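6-phosphogluconolactonase (PDB 3NWP) probably hydrolyses 6-phosphogluconolactone to 6-phosphogluconate, the lactonase step of the oxidative pentose phosphate pathway. Local coordinates at residues H142-F147 with S181-S186; R187-H192 with R217-Q222. All blocks are in the same frame, centred on the assembly; numbering follows the deposited sequence.

In the fold
Leaving strand 132-135, the chain enters the loop that holds 142-147, passes helix 153-158 and the strands 163-166 and 175-178, and returns with helix 180-184 to close interaction 1. It then runs directly into strand 189-194, where interaction 2 opens; helix 196-206 intervenes before helix 217-220 packs back on that strand. The two contacts are therefore in series, neither nested nor crossed, yet they meet in space: W146 CZ3 lies 3.9 Å from V219 CG2, and L184 CD2 is equally far from I189 CD1. Their centres are about 9 Å apart. Interaction 1 joins a loop to helix 180-184, interaction 2 joins helix 217-220 to a strand of the sheet, and the two share an apolar core.

Interaction 1: H142-F147 with S181-S186; sequences HTCSWF and SAILNS
I183 presents one flank of its side chain to both W146 and C144, and its CG1 is the pivot of the contact, 3.9 Å from W146 CZ2 and 3.9 Å from C144 SG. The indole comes in on a slant, its six-membered ring leading: CH2 also lies 4.1 Å from I183 CG2, while CZ2 reaches back to the branch point CB. A second torsion of -67° in I183 folds CD1 round toward the cysteine, where it approaches C144 SG at 3.9 Å. All three side chains are buried, and no hydrogen bond joins the two segments, so contact rests on apolar fit alone. C144 also serves its own loop, for its CB sits 3.7 Å above the indole plane, displaced toward the rim.

The segment continues from the glycine-rich G-x-G-x-D-G-H signature of the 6-phosphogluconolactonase and glucosamine-6-phosphate isomerase family, which here follows strand 132-135 and has H142 as its last residue. Just beyond it the chain turns tightly, W146 N bonding to T143 O at 2.8 Å, and thereby brings C144 and W146 to the same side. Further along the ring, W146 NE1 donates to the carbonyl of L178, and the indole also packs on L153, A156 and L157 of helix 153-158. With an alanine in place of W146, I183 would probably border a gap on its indole side and the L178 carbonyl would be left without this donor. Across from the loop, I183 lies on the last turn of helix 180-184, where its side chain also touches V133 of strand 132-135 and L178 of strand 175-178.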
loop_
_atom_site.group_PDB
_atom_site.type_symbol
_atom_site.label_atom_id
_atom_site.label_comp_id
_atom_site.label_asym_id
_atom_site.label_seq_id
_atom_site.Cartn_x
_atom_site.Cartn_y
_atom_site.Cartn_z
ATOM N N HIS A 142 3.415 -7.341 9.554
ATOM C CA HIS A 142 2.450 -7.427 8.460
ATOM C C HIS A 142 2.595 -6.223 7.544
ATOM O O HIS A 142 3.100 -5.165 7.973
ATOM C CB HIS A 142 0.978 -7.570 8.940
ATOM C CG HIS A 142 0.230 -6.301 9.167
ATOM N ND1 HIS A 142 0.198 -5.647 10.378
ATOM C CD2 HIS A 142 -0.570 -5.589 8.329
ATOM C CE1 HIS A 142 -0.587 -4.582 10.279
ATOM N NE2 HIS A 142 -1.064 -4.525 9.047
ATOM N N THR A 143 2.170 -6.402 6.301
ATOM C CA THR A 143 1.988 -5.308 5.355
ATOM C C THR A 143 0.729 -5.633 4.567
ATOM O O THR A 143 0.214 -6.736 4.635
ATOM C CB THR A 143 3.218 -5.125 4.458
ATOM O OG1 THR A 143 3.049 -3.939 3.674
ATOM C CG2 THR A 143 3.439 -6.295 3.480
ATOM N N CYS A 144 0.180 -4.655 3.858
ATOM C CA CYS A 144 -1.163 -4.870 3.244
ATOM C C CYS A 144 -2.060 -5.476 4.314
ATOM O O CYS A 144 -2.071 -4.986 5.461
ATOM C CB CYS A 144 -1.085 -5.681 1.958
ATOM S SG CYS A 144 -0.002 -4.906 0.707
ATOM N N SER A 145 -2.879 -6.499 3.980
ATOM C CA SER A 145 -3.504 -7.339 5.004
ATOM C C SER A 145 -2.948 -8.760 4.927
ATOM O O SER A 145 -3.691 -9.759 5.057
ATOM C CB SER A 145 -5.063 -7.273 5.010
ATOM O OG SER A 145 -5.511 -6.085 5.658
ATOM N N TRP A 146 -1.635 -8.852 4.736
ATOM C CA TRP A 146 -0.877 -10.093 4.793
ATOM C C TRP A 146 -0.453 -10.291 6.220
ATOM O O TRP A 146 0.551 -9.753 6.673
ATOM C CB TRP A 146 0.384 -10.072 3.895
ATOM C CG TRP A 146 0.228 -9.665 2.462
ATOM C CD1 TRP A 146 -0.941 -9.507 1.712
ATOM C CD2 TRP A 146 1.303 -9.272 1.606
ATOM N NE1 TRP A 146 -0.625 -9.062 0.448
ATOM C CE2 TRP A 146 0.743 -8.867 0.374
ATOM C CE3 TRP A 146 2.686 -9.180 1.780
ATOM C CZ2 TRP A 146 1.532 -8.428 -0.679
ATOM C CZ3 TRP A 146 3.461 -8.723 0.708
ATOM C CH2 TRP A 146 2.875 -8.331 -0.476
ATOM N N PHE A 147 -1.272 -10.996 6.988
ATOM C CA PHE A 147 -1.069 -11.106 8.404
ATOM C C PHE A 147 -0.508 -12.483 8.761
ATOM O O PHE A 147 -1.053 -13.501 8.294
ATOM C CB PHE A 147 -2.384 -10.936 9.148
ATOM C CG PHE A 147 -2.805 -9.519 9.350
ATOM C CD1 PHE A 147 -2.367 -8.811 10.450
ATOM C CD2 PHE A 147 -3.669 -8.896 8.452
ATOM C CE1 PHE A 147 -2.773 -7.509 10.653
ATOM C CE2 PHE A 147 -4.029 -7.589 8.631
ATOM C CZ PHE A 147 -3.596 -6.894 9.742
ATOM N N SER A 181 1.526 -11.145 -5.691
ATOM C CA SER A 181 1.789 -11.071 -7.118
ATOM C C SER A 181 1.369 -9.706 -7.683
ATOM O O SER A 181 2.087 -9.113 -8.516
ATOM C CB SER A 181 1.131 -12.231 -7.872
ATOM O OG SER A 181 -0.232 -12.229 -7.679
ATOM N N ALA A 182 0.238 -9.177 -7.219
ATOM C CA ALA A 182 -0.218 -7.836 -7.660
ATOM C C ALA A 182 0.732 -6.741 -7.178
ATOM O O ALA A 182 1.116 -5.840 -7.938
ATOM C CB ALA A 182 -1.645 -7.542 -7.125
ATOM N N ILE A 183 1.087 -6.776 -5.908
ATOM C CA ILE A 183 1.943 -5.707 -5.286
ATOM C C ILE A 183 3.312 -5.706 -5.920
ATOM O O ILE A 183 3.887 -4.624 -6.151
ATOM C CB ILE A 183 2.009 -5.893 -3.757
ATOM C CG1 ILE A 183 0.687 -5.548 -3.093
ATOM C CG2 ILE A 183 3.189 -5.131 -3.050
ATOM C CD1 ILE A 183 0.240 -4.049 -3.139
ATOM N N LEU A 184 3.889 -6.879 -6.173
ATOM C CA LEU A 184 5.241 -6.952 -6.774
ATOM C C LEU A 184 5.262 -6.691 -8.258
ATOM O O LEU A 184 6.358 -6.333 -8.766
ATOM C CB LEU A 184 5.910 -8.283 -6.435
ATOM C CG LEU A 184 6.265 -8.484 -4.988
ATOM C CD1 LEU A 184 6.965 -9.845 -4.851
ATOM C CD2 LEU A 184 7.137 -7.318 -4.342
ATOM N N ASN A 185 4.102 -6.709 -8.918
ATOM C CA ASN A 185 4.019 -6.316 -10.342
ATOM C C ASN A 185 3.837 -4.798 -10.389
ATOM O O ASN A 185 2.784 -4.272 -10.697
ATOM C CB ASN A 185 2.903 -7.029 -11.097
ATOM C CG ASN A 185 2.995 -6.798 -12.612
ATOM O OD1 ASN A 185 4.089 -6.571 -13.156
ATOM N ND2 ASN A 185 1.866 -6.805 -13.260
ATOM N N SER A 186 4.925 -4.156 -9.999
ATOM C CA SER A 186 4.974 -2.729 -9.823
ATOM C C SER A 186 6.367 -2.288 -10.180
ATOM O O SER A 186 7.331 -3.064 -10.205
ATOM C CB SER A 186 4.663 -2.349 -8.380
ATOM O OG SER A 186 5.542 -2.983 -7.483
#

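Interaction 2: R187-H192 with R217-Q222; sequences RQIYLH and RAVLAQ
I189 meets V219 tip to tip, with V219 CG1 4.1 Å from I189 CG2 and equally far from I189 CD1, so one methyl of the valine touches two branches of the isoleucine. V219 CG1 is directed there by a first torsion of 170°, which sets it opposite the backbone N. The carbonyl of the same valine is held by the side chain of Q222, whose NE2 donates to V219 O at 2.9 Å from within the carbonyl plane, while Q222 OE1 accepts from T225 N; the amide thus links the V219 carbonyl to the backbone N of T225. Next in the strand, Y190 turns to the other face of the sheet and packs on L21, K24 and I25 of helix 14-36. Two residues beyond I189, L191 points the same way as I189 and touches L220 through terminal methyls, CD2 to CD2 at 4.2 Å.

This is the layered plan of a Rossmann-like alpha/beta fold, with strand 189-194 lying parallel to and between strands 132-135 and 227-232, helix 14-36 on one face, and helix 217-220 on the other, where V219 also rests on L135 and V227.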
loop_
_atom_site.group_PDB
_atom_site.type_symbol
_atom_site.label_atom_id
_atom_site.label_comp_id
_atom_site.label_asym_id
_atom_site.label_seq_id
_atom_site.Cartn_x
_atom_site.Cartn_y
_atom_site.Cartn_z
ATOM N N ARG A 187 6.452 -0.992 -10.440
ATOM C CA ARG A 187 7.682 -0.337 -10.842
ATOM C C ARG A 187 8.487 0.215 -9.659
ATOM O O ARG A 187 9.748 0.186 -9.680
ATOM C CB ARG A 187 7.366 0.796 -11.850
ATOM C CG ARG A 187 6.534 0.342 -13.067
ATOM C CD ARG A 187 6.420 1.468 -14.146
ATOM N NE ARG A 187 5.402 1.116 -15.120
ATOM C CZ ARG A 187 5.612 0.370 -16.209
ATOM N NH1 ARG A 187 6.815 -0.095 -16.500
ATOM N NH2 ARG A 187 4.578 0.063 -16.995
ATOM N N GLN A 188 7.776 0.677 -8.615
ATOM C CA GLN A 188 8.408 1.286 -7.457
ATOM C C GLN A 188 7.517 1.060 -6.236
ATOM O O GLN A 188 6.301 1.297 -6.320
ATOM C CB GLN A 188 8.593 2.754 -7.657
ATOM C CG GLN A 188 9.080 3.514 -6.401
ATOM C CD GLN A 188 10.569 3.360 -6.177
ATOM O OE1 GLN A 188 11.376 3.735 -7.073
ATOM N NE2 GLN A 188 10.978 2.769 -5.046
ATOM N N ILE A 189 8.120 0.571 -5.136
ATOM C CA ILE A 189 7.441 0.496 -3.864
ATOM C C ILE A 189 8.137 1.403 -2.877
ATOM O O ILE A 189 9.385 1.512 -2.840
ATOM C CB ILE A 189 7.526 -0.986 -3.354
ATOM C CG1 ILE A 189 6.758 -1.905 -4.294
ATOM C CG2 ILE A 189 7.030 -1.065 -1.911
ATOM C CD1 ILE A 189 6.959 -3.397 -4.018
ATOM N N TYR A 190 7.331 2.093 -2.050
ATOM C CA TYR A 190 7.807 2.882 -0.904
ATOM C C TYR A 190 7.289 2.264 0.357
ATOM O O TYR A 190 6.128 1.839 0.369
ATOM C CB TYR A 190 7.299 4.316 -1.002
ATOM C CG TYR A 190 7.905 5.063 -2.145
ATOM C CD1 TYR A 190 9.189 5.542 -2.066
ATOM C CD2 TYR A 190 7.205 5.304 -3.317
ATOM C CE1 TYR A 190 9.787 6.166 -3.164
ATOM C CE2 TYR A 190 7.758 5.992 -4.387
ATOM C CZ TYR A 190 9.064 6.441 -4.289
ATOM O OH TYR A 190 9.654 7.084 -5.370
ATOM N N LEU A 191 8.130 2.092 1.366
ATOM C CA LEU A 191 7.680 1.687 2.674
ATOM C C LEU A 191 7.837 2.879 3.614
ATOM O O LEU A 191 8.969 3.339 3.834
ATOM C CB LEU A 191 8.517 0.520 3.184
ATOM C CG LEU A 191 8.155 -0.006 4.550
ATOM C CD1 LEU A 191 6.666 -0.497 4.625
ATOM C CD2 LEU A 191 9.106 -1.136 4.970
ATOM N N HIS A 192 6.731 3.398 4.161
ATOM C CA HIS A 192 6.668 4.624 4.932
ATOM C C HIS A 192 6.537 4.218 6.378
ATOM O O HIS A 192 5.485 3.681 6.806
ATOM C CB HIS A 192 5.494 5.417 4.437
ATOM C CG HIS A 192 5.268 6.713 5.141
ATOM N ND1 HIS A 192 4.185 7.524 4.825
ATOM C CD2 HIS A 192 5.999 7.385 6.060
ATOM C CE1 HIS A 192 4.245 8.604 5.588
ATOM N NE2 HIS A 192 5.333 8.554 6.337
ATOM N N ARG A 217 8.653 -9.063 4.785
ATOM C CA ARG A 217 9.803 -9.630 4.131
ATOM C C ARG A 217 9.611 -10.055 2.699
ATOM O O ARG A 217 10.569 -10.119 1.939
ATOM C CB ARG A 217 10.328 -10.841 4.976
ATOM C CG ARG A 217 10.833 -10.428 6.353
ATOM C CD ARG A 217 10.984 -11.627 7.290
ATOM N NE ARG A 217 11.676 -11.277 8.515
ATOM C CZ ARG A 217 11.641 -12.000 9.640
ATOM N NH1 ARG A 217 10.847 -13.079 9.706
ATOM N NH2 ARG A 217 12.353 -11.633 10.717
ATOM N N ALA A 218 8.366 -10.384 2.303
ATOM C CA ALA A 218 8.118 -10.730 0.912
ATOM C C ALA A 218 8.421 -9.588 -0.048
ATOM O O ALA A 218 8.834 -9.816 -1.182
ATOM C CB ALA A 218 6.669 -11.241 0.715
ATOM N N VAL A 219 8.276 -8.361 0.455
ATOM C CA VAL A 219 8.638 -7.140 -0.260
ATOM C C VAL A 219 10.134 -6.798 -0.098
ATOM O O VAL A 219 10.816 -6.518 -1.075
ATOM C CB VAL A 219 7.771 -5.967 0.229
ATOM C CG1 VAL A 219 8.273 -4.633 -0.305
ATOM C CG2 VAL A 219 6.289 -6.197 -0.197
ATOM N N LEU A 220 10.634 -6.955 1.124
ATOM C CA LEU A 220 12.047 -6.558 1.411
ATOM C C LEU A 220 13.074 -7.501 0.854
ATOM O O LEU A 220 14.184 -7.060 0.540
ATOM C CB LEU A 220 12.275 -6.425 2.897
ATOM C CG LEU A 220 11.397 -5.398 3.637
ATOM C CD1 LEU A 220 11.682 -5.317 5.137
ATOM C CD2 LEU A 220 11.466 -3.983 2.969
ATOM N N ALA A 221 12.726 -8.778 0.727
ATOM C CA ALA A 221 13.718 -9.799 0.380
ATOM C C ALA A 221 13.919 -9.938 -1.104
ATOM O O ALA A 221 14.963 -10.462 -1.544
ATOM C CB ALA A 221 13.359 -11.128 1.020
ATOM N N GLN A 222 12.985 -9.489 -1.913
ATOM C CA GLN A 222 13.041 -9.626 -3.365
ATOM C C GLN A 222 13.875 -8.498 -4.005
ATOM O O GLN A 222 14.048 -7.444 -3.391
ATOM C CB GLN A 222 11.642 -9.759 -3.962
ATOM C CG GLN A 222 10.708 -8.572 -3.715
ATOM C CD GLN A 222 11.054 -7.382 -4.572
ATOM O OE1 GLN A 222 11.336 -7.514 -5.782
ATOM N NE2 GLN A 222 11.026 -6.179 -3.963
#